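PDB 5VH2: cadherin-23 from Mus musculus, which probably takes part, as a calcium-binding cadherin, in the adhesive link that carries force in the mechanotransduction of hearing. Local coordinates for residues I48-E53 / L80-A85; Q10-R15 / S98-L103. The protein carries 1 engineered substitution. All coordinates share one frame; numbering follows the deposited sequence.

Contact 1 (I48-E53 / L80-A85); sequences ILSGAE and LMNVSA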
ATOM      1  N   ILE A  48      -5.382 -26.690  -2.257  1.00 19.30           N
ATOM      2  CA  ILE A  48      -4.569 -25.833  -3.121  1.00 18.94           C
ATOM      3  C   ILE A  48      -3.245 -26.498  -3.461  1.00 18.82           C
ATOM      4  O   ILE A  48      -2.514 -26.843  -2.565  1.00 19.04           O
ATOM      5  CB  ILE A  48      -4.285 -24.493  -2.426  1.00 18.99           C
ATOM      6  CG1 ILE A  48      -5.614 -23.736  -2.191  1.00 19.10           C
ATOM      7  CG2 ILE A  48      -3.353 -23.623  -3.272  1.00 18.73           C
ATOM      8  CD1 ILE A  48      -5.564 -22.670  -1.142  1.00 19.31           C
ATOM      9  N   LEU A  49      -2.940 -26.657  -4.749  1.00 18.53           N
ATOM     10  CA  LEU A  49      -1.687 -27.297  -5.215  1.00 18.40           C
ATOM     11  C   LEU A  49      -0.554 -26.306  -5.415  1.00 18.24           C
ATOM     12  O   LEU A  49       0.612 -26.682  -5.310  1.00 18.27           O
ATOM     13  CB  LEU A  49      -1.904 -28.023  -6.543  1.00 18.23           C
ATOM     14  CG  LEU A  49      -2.968 -29.123  -6.570  1.00 18.47           C
ATOM     15  CD1 LEU A  49      -3.137 -29.666  -7.971  1.00 18.36           C
ATOM     16  CD2 LEU A  49      -2.678 -30.260  -5.598  1.00 18.80           C
ATOM     17  N   SER A  50      -0.891 -25.065  -5.787  1.00 18.14           N
ATOM     18  CA  SER A  50       0.120 -24.022  -5.998  1.00 18.09           C
ATOM     19  C   SER A  50      -0.501 -22.627  -6.027  1.00 18.15           C
ATOM     20  O   SER A  50      -1.689 -22.476  -6.331  1.00 18.12           O
ATOM     21  CB  SER A  50       0.867 -24.255  -7.332  1.00 17.83           C
ATOM     22  OG  SER A  50       0.005 -24.044  -8.453  1.00 17.68           O
ATOM     23  N   GLY A  51       0.320 -21.609  -5.765  1.00 18.29           N
ATOM     24  CA  GLY A  51       0.015 -20.239  -6.188  1.00 18.36           C
ATOM     25  C   GLY A  51      -0.514 -19.340  -5.093  1.00 18.66           C
ATOM     26  O   GLY A  51      -0.729 -18.155  -5.301  1.00 18.81           O
ATOM     27  N   ALA A  52      -0.718 -19.893  -3.909  1.00 18.82           N
ATOM     28  CA  ALA A  52      -1.248 -19.105  -2.806  1.00 19.15           C
ATOM     29  C   ALA A  52      -0.146 -18.331  -2.106  1.00 19.53           C
ATOM     30  O   ALA A  52      -0.408 -17.370  -1.395  1.00 19.86           O
ATOM     31  CB  ALA A  52      -1.962 -20.034  -1.837  1.00 19.24           C
ATOM     32  N   GLU A  53       1.090 -18.786  -2.266  1.00 19.54           N
ATOM     33  CA  GLU A  53       2.269 -18.138  -1.671  1.00 20.00           C
ATOM     34  C   GLU A  53       2.113 -17.789  -0.183  1.00 20.51           C
ATOM     35  O   GLU A  53       2.501 -16.731   0.236  1.00 20.95           O
ATOM     36  CB  GLU A  53       2.676 -16.928  -2.515  1.00 20.07           C
ATOM     37  CG  GLU A  53       3.366 -17.330  -3.824  1.00 19.74           C
ATOM     38  CD  GLU A  53       3.813 -16.151  -4.676  1.00 19.91           C
ATOM     39  OE1 GLU A  53       3.971 -15.005  -4.160  1.00 20.40           O
ATOM     40  OE2 GLU A  53       3.899 -16.324  -5.908  1.00 19.60           O
ATOM     41  N   LEU A  80      -2.736 -16.467  -8.660  1.00 18.72           N
ATOM     42  CA  LEU A  80      -3.455 -17.491  -9.425  1.00 18.49           C
ATOM     43  C   LEU A  80      -3.211 -18.879  -8.812  1.00 18.27           C
ATOM     44  O   LEU A  80      -2.136 -19.488  -9.020  1.00 18.11           O
ATOM     45  CB  LEU A  80      -3.052 -17.464 -10.903  1.00 18.44           C
ATOM     46  CG  LEU A  80      -3.738 -18.501 -11.830  1.00 18.31           C
ATOM     47  CD1 LEU A  80      -5.204 -18.156 -12.105  1.00 18.55           C
ATOM     48  CD2 LEU A  80      -2.986 -18.711 -13.142  1.00 18.23           C
ATOM     49  N   MET A  81      -4.223 -19.382  -8.094  1.00 18.32           N
ATOM     50  CA  MET A  81      -4.059 -20.602  -7.301  1.00 18.24           C
ATOM     51  C   MET A  81      -4.616 -21.783  -8.049  1.00 18.14           C
ATOM     52  O   MET A  81      -5.665 -21.674  -8.671  1.00 18.24           O
ATOM     53  CB  MET A  81      -4.825 -20.491  -5.986  1.00 18.46           C
ATOM     54  CG  MET A  81      -4.106 -19.729  -4.916  1.00 18.63           C
ATOM     55  SD  MET A  81      -5.150 -19.289  -3.557  1.00 18.94           S
ATOM     56  CE  MET A  81      -6.119 -17.967  -4.283  1.00 19.02           C
ATOM     57  N   ASN A  82      -3.949 -22.928  -7.929  1.00 18.04           N
ATOM     58  CA  ASN A  82      -4.427 -24.164  -8.555  1.00 18.03           C
ATOM     59  C   ASN A  82      -5.083 -24.984  -7.495  1.00 18.24           C
ATOM     60  O   ASN A  82      -4.441 -25.279  -6.461  1.00 18.29           O
ATOM     61  CB  ASN A  82      -3.270 -24.984  -9.100  1.00 17.85           C
ATOM     62  CG  ASN A  82      -2.845 -24.548 -10.478  1.00 17.69           C
ATOM     63  OD1 ASN A  82      -2.484 -23.413 -10.687  1.00 17.67           O
ATOM     64  ND2 ASN A  82      -2.863 -25.463 -11.425  1.00 17.66           N
ATOM     65  N   VAL A  83      -6.332 -25.403  -7.755  1.00 18.43           N
ATOM     66  CA  VAL A  83      -7.088 -26.171  -6.755  1.00 18.73           C
ATOM     67  C   VAL A  83      -7.439 -27.552  -7.301  1.00 18.91           C
ATOM     68  O   VAL A  83      -7.779 -27.686  -8.487  1.00 18.92           O
ATOM     69  CB  VAL A  83      -8.362 -25.415  -6.355  1.00 18.95           C
ATOM     70  CG1 VAL A  83      -9.179 -26.199  -5.348  1.00 19.31           C
ATOM     71  CG2 VAL A  83      -8.009 -24.075  -5.741  1.00 18.84           C
ATOM     72  N   SER A  84      -7.376 -28.567  -6.442  1.00 19.15           N
ATOM     73  CA  SER A  84      -7.836 -29.910  -6.799  1.00 19.47           C
ATOM     74  C   SER A  84      -9.034 -30.331  -5.918  1.00 19.97           C
ATOM     75  O   SER A  84      -9.169 -29.898  -4.742  1.00 20.05           O
ATOM     76  CB  SER A  84      -6.700 -30.917  -6.670  1.00 19.44           C
ATOM     77  OG  SER A  84      -6.417 -31.205  -5.303  1.00 19.66           O
ATOM     78  N   ALA A  85      -9.906 -31.165  -6.492  1.00 20.36           N
ATOM     79  CA  ALA A  85     -10.926 -31.844  -5.727  1.00 20.94           C
ATOM     80  C   ALA A  85     -10.740 -33.314  -5.978  1.00 21.33           C
ATOM     81  O   ALA A  85     -10.795 -33.777  -7.105  1.00 21.40           O
ATOM     82  CB  ALA A  85     -12.298 -31.402  -6.171  1.00 21.23           C
TER
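A beta bulge interrupts the antiparallel pairing of I48-S50 with N82 and V83, where edge strand 44-50 runs beside strand 78-87 in the first cadherin domain of this fragment. I48 and V83 form a non-hydrogen-bonded pair, S50 and N82 a hydrogen-bonded one, and L49 between them shifts the register by one. N82 uses both its backbone groups: its O accepts from L49 N at 2.7 Å, and its N donates to S50 O at 2.8 Å. G51 then turns the chain away with a positive phi (102°), at a point where a side chain would face the other strand and probably collide with L80 O. Inward, I48 CG1 meets V83 CG2 at 4.3 Å, while the I48 tip, CD1, crosses slantwise to M81 SD at 4.2 Å. M81 CG stands beside its backbone N (chi1 -82°), which brings it 3.5 Å from A52 N, and the sulfur settles against A52 CB at 3.7 Å. Cutting this side chain back to an alanine is likely to open a gap between I48 and A52, whose methyl groups would both lose the sulfur they touch. On the other face the S50 hydroxyl lies beside the N82 amide, with OG 3.4 Å from OD1 but badly angled for a hydrogen bond. L49 reaches along the strand so that its CD2 comes to 3.9 Å from S84 OG. Beneath the pair, I58 of strand 56-58 in the facing sheet packs on I48 and V83, and F56 packs on M81; strand 94-104 flanks 78-87 on the side away from 44-50.

Contact 2 (Q10-R15 / S98-L103); sequences QQQYNR and SVYVTL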
ATOM      1  N   GLN A  10     -16.852 -23.981 -12.003  1.00 21.75           N
ATOM      2  CA  GLN A  10     -16.169 -23.033 -12.925  1.00 21.52           C
ATOM      3  C   GLN A  10     -14.725 -23.484 -13.199  1.00 20.98           C
ATOM      4  O   GLN A  10     -14.083 -24.034 -12.291  1.00 20.63           O
ATOM      5  CB  GLN A  10     -16.166 -21.610 -12.351  1.00 21.34           C
ATOM      6  CG  GLN A  10     -17.511 -20.945 -12.346  1.00 21.89           C
ATOM      7  CD  GLN A  10     -17.456 -19.523 -11.849  1.00 21.77           C
ATOM      8  OE1 GLN A  10     -17.793 -19.235 -10.698  1.00 21.71           O
ATOM      9  NE2 GLN A  10     -17.141 -18.600 -12.767  1.00 21.84           N
ATOM     10  N   GLN A  11     -14.232 -23.259 -14.426  1.00 20.98           N
ATOM     11  CA  GLN A  11     -12.834 -23.529 -14.794  1.00 20.50           C
ATOM     12  C   GLN A  11     -11.836 -22.577 -14.103  1.00 19.99           C
ATOM     13  O   GLN A  11     -10.816 -23.018 -13.568  1.00 19.58           O
ATOM     14  CB  GLN A  11     -12.649 -23.453 -16.315  1.00 20.72           C
ATOM     15  CG  GLN A  11     -13.032 -24.742 -17.010  1.00 21.10           C
ATOM     16  CD  GLN A  11     -12.507 -24.837 -18.432  1.00 21.22           C
ATOM     17  OE1 GLN A  11     -13.171 -24.388 -19.336  1.00 21.74           O
ATOM     18  NE2 GLN A  11     -11.359 -25.488 -18.641  1.00 20.82           N
ATOM     19  N   GLN A  12     -12.117 -21.277 -14.191  1.00 20.11           N
ATOM     20  CA  GLN A  12     -11.372 -20.262 -13.436  1.00 19.80           C
ATOM     21  C   GLN A  12     -12.378 -19.490 -12.590  1.00 20.04           C
ATOM     22  O   GLN A  12     -13.333 -18.908 -13.125  1.00 20.47           O
ATOM     23  CB  GLN A  12     -10.596 -19.297 -14.346  1.00 19.78           C
ATOM     24  CG  GLN A  12      -9.653 -18.381 -13.568  1.00 19.51           C
ATOM     25  CD  GLN A  12      -9.127 -17.193 -14.392  1.00 19.67           C
ATOM     26  OE1 GLN A  12      -8.305 -17.341 -15.320  1.00 19.60           O
ATOM     27  NE2 GLN A  12      -9.610 -16.016 -14.068  1.00 19.95           N
ATOM     28  N   TYR A  13     -12.178 -19.513 -11.271  1.00 19.82           N
ATOM     29  CA  TYR A  13     -12.945 -18.637 -10.390  1.00 20.01           C
ATOM     30  C   TYR A  13     -12.260 -17.272 -10.301  1.00 19.94           C
ATOM     31  O   TYR A  13     -11.025 -17.176 -10.470  1.00 19.67           O
ATOM     32  CB  TYR A  13     -13.082 -19.249  -9.002  1.00 19.91           C
ATOM     33  CG  TYR A  13     -13.953 -20.490  -8.930  1.00 20.13           C
ATOM     34  CD1 TYR A  13     -13.429 -21.758  -9.142  1.00 19.99           C
ATOM     35  CD2 TYR A  13     -15.305 -20.394  -8.587  1.00 20.54           C
ATOM     36  CE1 TYR A  13     -14.222 -22.902  -9.025  1.00 20.30           C
ATOM     37  CE2 TYR A  13     -16.124 -21.515  -8.487  1.00 20.86           C
ATOM     38  CZ  TYR A  13     -15.577 -22.770  -8.691  1.00 20.75           C
ATOM     39  OH  TYR A  13     -16.382 -23.881  -8.549  1.00 21.15           O
ATOM     40  N   ASN A  14     -13.053 -16.242 -10.022  1.00 20.26           N
ATOM     41  CA  ASN A  14     -12.570 -14.868  -9.981  1.00 20.35           C
ATOM     42  C   ASN A  14     -13.004 -14.162  -8.726  1.00 20.47           C
ATOM     43  O   ASN A  14     -14.206 -14.069  -8.432  1.00 20.75           O
ATOM     44  CB  ASN A  14     -13.101 -14.056 -11.158  1.00 20.77           C
ATOM     45  CG  ASN A  14     -12.421 -14.405 -12.451  1.00 20.72           C
ATOM     46  OD1 ASN A  14     -11.223 -14.661 -12.487  1.00 20.37           O
ATOM     47  ND2 ASN A  14     -13.183 -14.405 -13.528  1.00 21.12           N
ATOM     48  N   ARG A  15     -12.019 -13.639  -8.001  1.00 20.32           N
ATOM     49  CA  ARG A  15     -12.282 -12.624  -6.991  1.00 20.55           C
ATOM     50  C   ARG A  15     -11.456 -11.361  -7.265  1.00 20.75           C
ATOM     51  O   ARG A  15     -10.231 -11.361  -7.071  1.00 20.58           O
ATOM     52  CB  ARG A  15     -11.940 -13.159  -5.607  1.00 20.36           C
ATOM     53  CG  ARG A  15     -12.096 -12.122  -4.489  1.00 20.64           C
ATOM     54  CD  ARG A  15     -13.490 -11.525  -4.463  1.00 20.98           C
ATOM     55  NE  ARG A  15     -13.631 -10.490  -3.458  1.00 21.28           N
ATOM     56  CZ  ARG A  15     -13.735 -10.711  -2.151  1.00 21.29           C
ATOM     57  NH1 ARG A  15     -13.896  -9.677  -1.328  1.00 21.63           N
ATOM     58  NH2 ARG A  15     -13.603 -11.933  -1.650  1.00 21.03           N
ATOM     59  N   SER A  98      -8.673 -23.192 -11.421  1.00 18.78           N
ATOM     60  CA  SER A  98      -7.808 -22.210 -10.778  1.00 18.57           C
ATOM     61  C   SER A  98      -8.616 -21.061 -10.193  1.00 18.76           C
ATOM     62  O   SER A  98      -9.808 -20.926 -10.464  1.00 19.05           O
ATOM     63  CB  SER A  98      -6.735 -21.721 -11.753  1.00 18.39           C
ATOM     64  OG  SER A  98      -5.877 -22.792 -12.135  1.00 18.19           O
ATOM     65  N   VAL A  99      -7.985 -20.257  -9.351  1.00 18.67           N
ATOM     66  CA  VAL A  99      -8.659 -19.166  -8.674  1.00 18.88           C
ATOM     67  C   VAL A  99      -7.825 -17.898  -8.823  1.00 18.89           C
ATOM     68  O   VAL A  99      -6.647 -17.868  -8.434  1.00 18.74           O
ATOM     69  CB  VAL A  99      -8.882 -19.490  -7.185  1.00 18.93           C
ATOM     70  CG1 VAL A  99      -9.589 -18.333  -6.468  1.00 19.17           C
ATOM     71  CG2 VAL A  99      -9.720 -20.752  -7.048  1.00 19.02           C
ATOM     72  N   TYR A 100      -8.418 -16.876  -9.444  1.00 19.14           N
ATOM     73  CA  TYR A 100      -7.705 -15.637  -9.761  1.00 19.27           C
ATOM     74  C   TYR A 100      -8.163 -14.618  -8.742  1.00 19.53           C
ATOM     75  O   TYR A 100      -9.373 -14.306  -8.657  1.00 19.76           O
ATOM     76  CB  TYR A 100      -8.040 -15.204 -11.200  1.00 19.48           C
ATOM     77  CG  TYR A 100      -7.415 -13.908 -11.730  1.00 19.75           C
ATOM     78  CD1 TYR A 100      -6.021 -13.739 -11.786  1.00 19.63           C
ATOM     79  CD2 TYR A 100      -8.215 -12.920 -12.314  1.00 20.20           C
ATOM     80  CE1 TYR A 100      -5.455 -12.573 -12.302  1.00 19.97           C
ATOM     81  CE2 TYR A 100      -7.671 -11.757 -12.836  1.00 20.54           C
ATOM     82  CZ  TYR A 100      -6.276 -11.574 -12.817  1.00 20.43           C
ATOM     83  OH  TYR A 100      -5.692 -10.406 -13.320  1.00 20.86           O
ATOM     84  N   VAL A 101      -7.205 -14.152  -7.931  1.00 19.53           N
ATOM     85  CA  VAL A 101      -7.459 -13.059  -6.979  1.00 19.85           C
ATOM     86  C   VAL A 101      -6.636 -11.830  -7.369  1.00 20.15           C
ATOM     87  O   VAL A 101      -5.427 -11.924  -7.508  1.00 20.07           O
ATOM     88  CB  VAL A 101      -7.081 -13.480  -5.549  1.00 19.79           C
ATOM     89  CG1 VAL A 101      -7.459 -12.393  -4.553  1.00 20.17           C
ATOM     90  CG2 VAL A 101      -7.780 -14.790  -5.183  1.00 19.56           C
ATOM     91  N   THR A 102      -7.300 -10.690  -7.591  1.00 20.54           N
ATOM     92  CA  THR A 102      -6.614  -9.407  -7.760  1.00 20.98           C
ATOM     93  C   THR A 102      -6.938  -8.502  -6.573  1.00 21.35           C
ATOM     94  O   THR A 102      -8.019  -8.594  -5.981  1.00 21.35           O
ATOM     95  CB  THR A 102      -7.004  -8.676  -9.054  1.00 21.30           C
ATOM     96  OG1 THR A 102      -8.349  -8.233  -8.964  1.00 21.55           O
ATOM     97  CG2 THR A 102      -6.872  -9.549 -10.253  1.00 21.01           C
ATOM     98  N   LEU A 103      -5.967  -7.669  -6.210  1.00 21.71           N
ATOM     99  CA  LEU A 103      -6.044  -6.856  -5.000  1.00 22.13           C
ATOM    100  C   LEU A 103      -6.386  -5.402  -5.320  1.00 22.77           C
ATOM    101  O   LEU A 103      -5.993  -4.866  -6.363  1.00 23.02           O
ATOM    102  CB  LEU A 103      -4.703  -6.876  -4.272  1.00 22.26           C
ATOM    103  CG  LEU A 103      -4.207  -8.175  -3.662  1.00 21.81           C
ATOM    104  CD1 LEU A 103      -3.080  -7.878  -2.694  1.00 22.19           C
ATOM    105  CD2 LEU A 103      -5.329  -8.870  -2.917  1.00 21.54           C
TER
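The carbonyl oxygen of S98 is approached by three groups from the neighbouring strand: Y13 N donates a hydrogen bond to O at 2.9 Å, the CA-H of Q12 points at it as a weaker contact, and the Y13 ring brings its edge up, with CD1 3.9 Å from S98 O. Further along, Y100 bonds through both backbone groups. Its N donates to Y13 O at 2.8 Å, and its O accepts from R15 N at the same length. S98 N to Q11 O and T102 N to R15 O close the two ends. All five bonds belong to the parallel pairing of strands 12-19 and 94-104, the A' and G strands of the cadherin fold; this is the parallel edge of an otherwise antiparallel sheet, and the axes of 12-15 and 98-103 are 20° apart. On the outer face Q12, N14 and Y100 meet. The Q12 amide donates through NE2 to N14 OD1, which lies in the amide's own plane, and the same NE2 comes to 3.4 Å from Y100 CB. N14 OD1 stands at the edge of the Y100 ring, 3.5 Å from CD2, with its amide turned 74° from the ring. Y100 CG is anti to the backbone N (chi1 179°), which places the start of the ring beside both amides. On the inner face Y13 CB packs on V99 CG2 at 4.2 Å, and Q10 CB covers one face of the tyrosine ring. The Y13 hydroxyl hydrogen-bonds with T9 OG1 and R32 N, while R15 NH2 hydrogen-bonds to the carbonyl oxygens of S27 and V28, tying the edge strand to strand 27-34 of the facing sheet.

Overall arrangement
Contacts 1 and 2 are the two outer joints of one mixed sheet, ordered 12-19, 94-104, 78-87, 44-50, and their centres lie 11 Å apart. The middle strands bring them together: M81 O and V99 N, 2.8 Å apart, probably share a hydrogen bond, and M81 CE packs on V101 CG2 at 3.7 Å. Along the chain, contact 1 is nested within the loop closed by contact 2. Neither contact binds metal. S84 and T102 each have a bound calcium ion about 13 Å from the side chain; strand 78-87 itself ends at the calcium ligand D87, and strand 94-104 leads directly to the ligand N105 at the junction with the second cadherin domain.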